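Local coordinates for protein ectoine dioxygenase (Sphingopyxis alaskensis, PDB 4MHR) that catalyses the iron- and 2-oxoglutarate-dependent hydroxylation of L-ectoine to 5-hydroxyectoine, a compatible solute that helps cells survive extreme osmotic stress, at residues Ile60-Ala63 with Asp64-Ala67; Ser153-Glu156 with Thr157-Glu161. One frame throughout, in Å; residues are numbered along the deposited sequence.

Overall arrangement
Both contacts are local ones at the start of a helix, each with a serine as N-cap, and they lie in series along one PhyH-family chain of cupin fold. Contact 1 comes first, where the loop after strand 54-57 enters helix 63-78; that strand is an outermost one of the seven-stranded antiparallel sheet. Contact 2 follows strand 149-152, an outer strand of the three-stranded sheet, and fills most of helix 154-162. Their centres are 33 Å apart, on opposite sides of the chain's centre, and their nearest atoms about 19 Å. Contact 1 is thus peripheral packing, whereas contact 2 is buried and carries the iron ligand Asp154.

Contact 1 (Ile60-Ala63 with Asp64-Ala67); sequences IFSA and DEVA
Ser62 and Glu65 form a capping box at the N-terminus of helix 63-78, each side chain binding the other residue's backbone N-H. From Glu65 CB, which rests 3.5 Å from Ser62 O, the chain passes to CG, packed against the serine hydroxyl. CG stands anti to its own carbonyl carbon (chi1 -79°) and the chain is extended beyond it, which carries the carboxylate back over the turn to the loop. There OE1 accepts from Ser62 N at 2.9 Å, through the lone pair that faces away from OE2. The same oxygen lies 3.4 Å from Phe61 CA and in the plane of the Phe61 ring, at its edge. OE2 is held by a salt bridge to Arg118 and by the backbone N-H of Leu308, so this buried carboxylate has partners for both oxygens and its negative charge is probably well compensated. With an alanine here, Ser62 N and Leu308 N would probably lose their carboxylate acceptor and the charge of Arg118 its mate.

Serine suits the N-cap because its short hydroxyl folds forward onto the first turn and offers an acceptor to an N-H that has no helical carbonyl before it: Ser62 OG accepts from Glu65 N at 3.2 Å. The first helical bonds follow, Val66 N to Ser62 O and Ala67 N to Ala63 O. Beside the polar box, an apolar touch ties the buried Phe61 to the helix. Valine's branching places a methyl here, Val66 CG2 lying 3.9 Å from Phe61 CB.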
loop_
_atom_site.group_PDB
_atom_site.type_symbol
_atom_site.label_atom_id
_atom_site.label_comp_id
_atom_site.label_asym_id
_atom_site.label_seq_id
_atom_site.Cartn_x
_atom_site.Cartn_y
_atom_site.Cartn_z
ATOM N N ILE A 60 6.864 -16.857 -0.984
ATOM C CA ILE A 60 6.002 -17.280 0.088
ATOM C C ILE A 60 4.734 -18.022 -0.340
ATOM O O ILE A 60 4.087 -18.619 0.512
ATOM C CB ILE A 60 5.626 -16.115 1.003
ATOM C CG1 ILE A 60 4.953 -15.000 0.236
ATOM C CG2 ILE A 60 6.846 -15.587 1.744
ATOM C CD1 ILE A 60 4.178 -14.106 1.195
ATOM N N PHE A 61 4.297 -17.844 -1.593
ATOM C CA PHE A 61 3.090 -18.515 -2.149
ATOM C C PHE A 61 3.646 -19.536 -3.132
ATOM O O PHE A 61 4.627 -19.259 -3.814
ATOM C CB PHE A 61 2.186 -17.538 -2.929
ATOM C CG PHE A 61 1.529 -16.497 -2.060
ATOM C CD1 PHE A 61 0.541 -16.860 -1.168
ATOM C CD2 PHE A 61 1.954 -15.166 -2.088
ATOM C CE1 PHE A 61 -0.027 -15.940 -0.290
ATOM C CE2 PHE A 61 1.351 -14.221 -1.260
ATOM C CZ PHE A 61 0.379 -14.604 -0.350
ATOM N N SER A 62 3.019 -20.697 -3.222
ATOM C CA SER A 62 3.460 -21.728 -4.189
ATOM C C SER A 62 3.089 -21.307 -5.589
ATOM O O SER A 62 2.245 -20.450 -5.736
ATOM C CB SER A 62 2.774 -23.087 -3.881
ATOM O OG SER A 62 1.400 -23.027 -4.215
ATOM N N ALA A 63 3.704 -21.906 -6.630
ATOM C CA ALA A 63 3.286 -21.652 -8.023
ATOM C C ALA A 63 1.777 -21.855 -8.279
ATOM O O ALA A 63 1.166 -21.057 -8.982
ATOM C CB ALA A 63 4.106 -22.458 -9.033
ATOM N N ASP A 64 1.170 -22.861 -7.672
ATOM C CA ASP A 64 -0.290 -23.084 -7.830
ATOM C C ASP A 64 -1.076 -21.914 -7.210
ATOM O O ASP A 64 -2.001 -21.413 -7.790
ATOM C CB ASP A 64 -0.715 -24.399 -7.136
ATOM C CG ASP A 64 -0.297 -25.671 -7.924
ATOM O OD1 ASP A 64 0.055 -25.584 -9.109
ATOM O OD2 ASP A 64 -0.303 -26.765 -7.331
ATOM N N GLU A 65 -0.686 -21.490 -6.016
ATOM C CA GLU A 65 -1.340 -20.286 -5.351
ATOM C C GLU A 65 -1.262 -19.021 -6.177
ATOM O O GLU A 65 -2.281 -18.330 -6.357
ATOM C CB GLU A 65 -0.727 -20.051 -3.972
ATOM C CG GLU A 65 -1.297 -21.011 -2.936
ATOM C CD GLU A 65 -0.634 -20.890 -1.588
ATOM O OE1 GLU A 65 0.588 -20.745 -1.560
ATOM O OE2 GLU A 65 -1.330 -20.968 -0.570
ATOM N N VAL A 66 -0.082 -18.757 -6.729
ATOM C CA VAL A 66 0.143 -17.585 -7.620
ATOM C C VAL A 66 -0.736 -17.649 -8.858
ATOM O O VAL A 66 -1.383 -16.669 -9.205
ATOM C CB VAL A 66 1.652 -17.412 -7.992
ATOM C CG1 VAL A 66 1.882 -16.338 -9.062
ATOM C CG2 VAL A 66 2.481 -17.086 -6.774
ATOM N N ALA A 67 -0.729 -18.791 -9.558
ATOM C CA ALA A 67 -1.557 -18.960 -10.786
ATOM C C ALA A 67 -3.042 -18.751 -10.451
ATOM O O ALA A 67 -3.796 -18.077 -11.153
ATOM C CB ALA A 67 -1.304 -20.344 -11.417
#

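Contact 2 (Ser153-Glu156 with Thr157-Glu161)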
loop_
_atom_site.group_PDB
_atom_site.type_symbol
_atom_site.label_atom_id
_atom_site.label_comp_id
_atom_site.label_asym_id
_atom_site.label_seq_id
_atom_site.Cartn_x
_atom_site.Cartn_y
_atom_site.Cartn_z
ATOM N N SER A 153 3.091 10.310 -0.138
ATOM C CA SER A 153 2.984 9.533 1.077
ATOM C C SER A 153 1.510 9.215 1.263
ATOM O O SER A 153 0.715 10.094 1.432
ATOM C CB SER A 153 3.433 10.353 2.268
ATOM O OG SER A 153 2.932 9.704 3.495
ATOM N N ASP A 154 1.139 7.974 1.271
ATOM C CA ASP A 154 -0.252 7.623 1.560
ATOM C C ASP A 154 -0.733 8.206 2.869
ATOM O O ASP A 154 -1.891 8.629 2.968
ATOM C CB ASP A 154 -0.390 6.101 1.662
ATOM C CG ASP A 154 -0.154 5.388 0.317
ATOM O OD1 ASP A 154 -0.458 5.970 -0.737
ATOM O OD2 ASP A 154 0.303 4.235 0.349
ATOM N N PHE A 155 0.153 8.271 3.877
ATOM C CA PHE A 155 -0.302 8.675 5.188
ATOM C C PHE A 155 -0.784 10.113 5.168
ATOM O O PHE A 155 -1.711 10.479 5.881
ATOM C CB PHE A 155 0.746 8.439 6.244
ATOM C CG PHE A 155 0.364 9.039 7.585
ATOM C CD1 PHE A 155 -0.581 8.389 8.383
ATOM C CD2 PHE A 155 0.906 10.279 7.992
ATOM C CE1 PHE A 155 -0.971 8.939 9.589
ATOM C CE2 PHE A 155 0.522 10.839 9.209
ATOM C CZ PHE A 155 -0.444 10.162 9.988
ATOM N N GLU A 156 -0.139 10.976 4.374
ATOM C CA GLU A 156 -0.514 12.398 4.380
ATOM C C GLU A 156 -1.973 12.546 3.918
ATOM O O GLU A 156 -2.733 13.324 4.517
ATOM C CB GLU A 156 0.427 13.261 3.550
ATOM C CG GLU A 156 0.301 14.775 3.754
ATOM C CD GLU A 156 -0.752 15.452 2.835
ATOM O OE1 GLU A 156 -1.312 14.762 1.999
ATOM O OE2 GLU A 156 -1.038 16.679 3.028
ATOM N N THR A 157 -2.370 11.749 2.910
ATOM C CA THR A 157 -3.772 11.670 2.526
ATOM C C THR A 157 -4.677 11.005 3.542
ATOM O O THR A 157 -5.770 11.524 3.847
ATOM C CB THR A 157 -3.924 11.001 1.180
ATOM O OG1 THR A 157 -3.293 11.835 0.228
ATOM C CG2 THR A 157 -5.416 10.736 0.782
ATOM N N TRP A 158 -4.275 9.842 4.033
ATOM C CA TRP A 158 -5.087 9.136 5.016
ATOM C C TRP A 158 -5.359 10.006 6.259
ATOM O O TRP A 158 -6.444 10.000 6.802
ATOM C CB TRP A 158 -4.493 7.765 5.366
ATOM C CG TRP A 158 -4.443 6.841 4.199
ATOM C CD1 TRP A 158 -5.200 6.943 3.028
ATOM C CD2 TRP A 158 -3.590 5.701 4.018
ATOM N NE1 TRP A 158 -4.877 5.943 2.164
ATOM C CE2 TRP A 158 -3.898 5.149 2.732
ATOM C CE3 TRP A 158 -2.568 5.115 4.789
ATOM C CZ2 TRP A 158 -3.250 4.016 2.219
ATOM C CZ3 TRP A 158 -1.882 4.009 4.283
ATOM C CH2 TRP A 158 -2.217 3.462 2.989
ATOM N N HIS A 159 -4.390 10.760 6.671
ATOM C CA HIS A 159 -4.527 11.601 7.817
ATOM C C HIS A 159 -5.432 12.821 7.486
ATOM O O HIS A 159 -6.480 13.019 8.113
ATOM C CB HIS A 159 -3.150 12.070 8.214
ATOM C CG HIS A 159 -3.141 12.985 9.393
ATOM N ND1 HIS A 159 -3.400 12.552 10.681
ATOM C CD2 HIS A 159 -2.944 14.317 9.475
ATOM C CE1 HIS A 159 -3.318 13.585 11.499
ATOM N NE2 HIS A 159 -3.028 14.663 10.794
ATOM N N VAL A 160 -5.023 13.602 6.486
ATOM C CA VAL A 160 -5.719 14.862 6.133
ATOM C C VAL A 160 -7.133 14.577 5.660
ATOM O O VAL A 160 -8.089 15.227 6.123
ATOM C CB VAL A 160 -4.985 15.695 5.075
ATOM C CG1 VAL A 160 -5.880 16.869 4.580
ATOM C CG2 VAL A 160 -3.719 16.234 5.664
ATOM N N GLU A 161 -7.290 13.584 4.792
ATOM C CA GLU A 161 -8.603 13.286 4.234
ATOM C C GLU A 161 -9.441 12.219 4.921
ATOM O O GLU A 161 -10.649 12.287 4.867
ATOM C CB GLU A 161 -8.500 12.997 2.724
ATOM C CG GLU A 161 -7.713 14.062 1.957
ATOM C CD GLU A 161 -7.692 13.854 0.440
ATOM O OE1 GLU A 161 -8.593 13.204 -0.082
ATOM O OE2 GLU A 161 -6.771 14.357 -0.231
HETATM O O HOH W 1 -0.725 11.602 -0.289
#
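Asp154 and Trp158, one helical turn apart, run alongside each other in the same direction, and the main apolar contacts are of the CH-pi kind. Asp154 CB sits over one face of the indole, 3.5 Å from the centroid of its six-membered ring and 11° off the normal, while the carboxylate is turned 29° from the ring plane. Trp158 CG, anti to its own carbonyl carbon (chi1 -63°), turns the indole back toward the start of the helix, where one face meets Asp154 CB. A second such contact joins Phe155 and His159: His159 CB lies over the phenylalanine face, 4.0 Å from the centroid, and the two rings, slid apart, barely overlap.

This is the opening of helix 154-162, and it supplies the carboxylate of the facial triad of two histidines and one acid. In the working enzyme Asp154 binds iron with His152 and His253; this is the metal-free form. Trp158 is important for ectoine stabilization; its broad flat indole can pack on Asp154 CB and is probably suited to stabilizing the substrate as well.

Among the hydrogen bonds, the i+4 to i ladder begins with Trp158 N to Asp154 O at 2.9 Å, followed by His159 N to Phe155 O. Ser153 caps the helix only weakly through OG, which receives Phe155 N and Glu156 N and is also bonded to Asn250. A water bridges the first turn, donating to Ser153 O at 2.7 Å and hydrogen-bonded to Thr157 OG1 at 2.6 Å. Of the charged groups, Glu156, bent at chi2, lays OE2 3.8 Å from Val160 CG2, with Ser15 binding OE2 and Arg16 pairing with OE1.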